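Local coordinates for NanU sialic acid binding protein (Bacteroides fragilis, PDB 4L7T) that probably binds sialic acid with high affinity at the outer membrane, as a SusD-family partner in uptake of the sugar, at residues 290-293 with 294-297. Sequence-based numbering, arbitrary orientation.
Sequences VPQQ and AYMT
Y295 folds back along the chain that precedes it, and Q292 meets its ring: CB of Q292 sits over the face, 3.8 Å from the ring centroid, as a CH-pi contact. A chi1 of 63° helps turn the ring back over Q292, past the start of the helix. Its far end then meets the backbone, where the N-H of Q292 makes a weak hydrogen bond to OH of Y295 at 3.2 Å. On another side of the turn P291 meets M296, CB of the proline lying 3.8 Å from CG of the methionine. Two turns in the methionine chain carry SD and CE across the proline at CB and CG.

This local contact lies where the loop after helix 284-289 enters helix 293-299, in the SusD-family region, its centre about 26 Å from that of the chain. Q292 holds the N-cap position. Its carbonyl accepts from N of M296 at 3.1 Å, and that of Q293 from N of T297 at 2.9 Å, with an N-H...O angle of 169°. OG1 of T297 donates to the same Q293 oxygen at 2.9 Å, approaching from above the carbonyl plane.

Farther out, OE2 of E73 is hydrogen-bonded to OH of Y295 and F70 meets its ring at a steep angle, while OD1 of N317 takes the first-turn N-H of Q293, whose NE2 hydrogen-bonds to O of G314. F362 of strand 356-363 packs on both P291 and M296.

The phenol thus links Q292, weakly, to E73, which if charged would probably polarise the hydroxyl, and two T297 donors grip O of Q293. The example illustrates how residues flanking a helix start add side-chain contacts to the i to i+4 backbone bonds.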
loop_
_atom_site.group_PDB
_atom_site.type_symbol
_atom_site.label_atom_id
_atom_site.label_comp_id
_atom_site.label_asym_id
_atom_site.label_seq_id
_atom_site.Cartn_x
_atom_site.Cartn_y
_atom_site.Cartn_z
ATOM N N VAL A 290 1.240 -2.038 -17.010
ATOM C CA VAL A 290 2.194 -2.834 -17.799
ATOM C C VAL A 290 1.992 -2.438 -19.261
ATOM O O VAL A 290 0.874 -2.487 -19.722
ATOM C CB VAL A 290 1.961 -4.359 -17.580
ATOM C CG1 VAL A 290 2.919 -5.185 -18.536
ATOM C CG2 VAL A 290 2.231 -4.671 -16.009
ATOM N N PRO A 291 3.073 -2.101 -19.972
ATOM C CA PRO A 291 2.907 -1.743 -21.400
ATOM C C PRO A 291 2.464 -2.921 -22.318
ATOM O O PRO A 291 2.570 -4.104 -21.986
ATOM C CB PRO A 291 4.256 -1.183 -21.796
ATOM C CG PRO A 291 5.246 -1.910 -20.863
ATOM C CD PRO A 291 4.507 -2.104 -19.563
ATOM N N GLN A 292 1.967 -2.533 -23.496
ATOM C CA GLN A 292 1.366 -3.475 -24.428
ATOM C C GLN A 292 2.425 -4.126 -25.319
ATOM O O GLN A 292 3.308 -3.429 -25.835
ATOM C CB GLN A 292 0.338 -2.662 -25.291
ATOM C CG GLN A 292 -0.497 -3.625 -26.186
ATOM C CD GLN A 292 -1.129 -2.912 -27.344
ATOM O OE1 GLN A 292 -2.366 -2.965 -27.509
ATOM N NE2 GLN A 292 -0.298 -2.402 -28.235
ATOM N N GLN A 293 2.353 -5.446 -25.508
ATOM C CA GLN A 293 3.407 -6.110 -26.296
ATOM C C GLN A 293 3.405 -5.605 -27.722
ATOM O O GLN A 293 4.466 -5.314 -28.288
ATOM C CB GLN A 293 3.212 -7.637 -26.212
ATOM C CG GLN A 293 4.272 -8.476 -26.963
ATOM C CD GLN A 293 3.943 -9.932 -26.841
ATOM O OE1 GLN A 293 2.964 -10.398 -27.419
ATOM N NE2 GLN A 293 4.728 -10.662 -26.028
ATOM N N ALA A 294 2.214 -5.454 -28.320
ATOM C CA ALA A 294 2.175 -4.945 -29.717
ATOM C C ALA A 294 2.989 -3.648 -29.976
ATOM O O ALA A 294 3.905 -3.646 -30.821
ATOM C CB ALA A 294 0.716 -4.808 -30.200
ATOM N N TYR A 295 2.726 -2.536 -29.241
ATOM C CA TYR A 295 3.532 -1.317 -29.538
ATOM C C TYR A 295 4.931 -1.339 -28.990
ATOM O O TYR A 295 5.835 -0.635 -29.498
ATOM C CB TYR A 295 2.809 0.047 -29.241
ATOM C CG TYR A 295 2.469 0.256 -27.754
ATOM C CD1 TYR A 295 3.487 0.335 -26.794
ATOM C CD2 TYR A 295 1.152 0.366 -27.341
ATOM C CE1 TYR A 295 3.175 0.511 -25.401
ATOM C CE2 TYR A 295 0.838 0.555 -25.992
ATOM C CZ TYR A 295 1.881 0.555 -25.035
ATOM O OH TYR A 295 1.524 0.653 -23.725
ATOM N N MET A 296 5.186 -2.144 -27.959
ATOM C CA MET A 296 6.552 -2.209 -27.426
ATOM C C MET A 296 7.414 -2.864 -28.516
ATOM O O MET A 296 8.462 -2.342 -28.890
ATOM C CB MET A 296 6.628 -3.058 -26.148
ATOM C CG MET A 296 6.046 -2.309 -24.902
ATOM S SD MET A 296 7.091 -0.847 -24.398
ATOM C CE MET A 296 8.321 -1.724 -23.386
ATOM N N THR A 297 6.928 -3.995 -29.025
ATOM C CA THR A 297 7.799 -4.722 -30.001
ATOM C C THR A 297 7.888 -4.010 -31.361
ATOM O O THR A 297 8.959 -4.041 -32.019
ATOM C CB THR A 297 7.440 -6.207 -30.061
ATOM O OG1 THR A 297 6.074 -6.348 -30.432
ATOM C CG2 THR A 297 7.571 -6.802 -28.686
#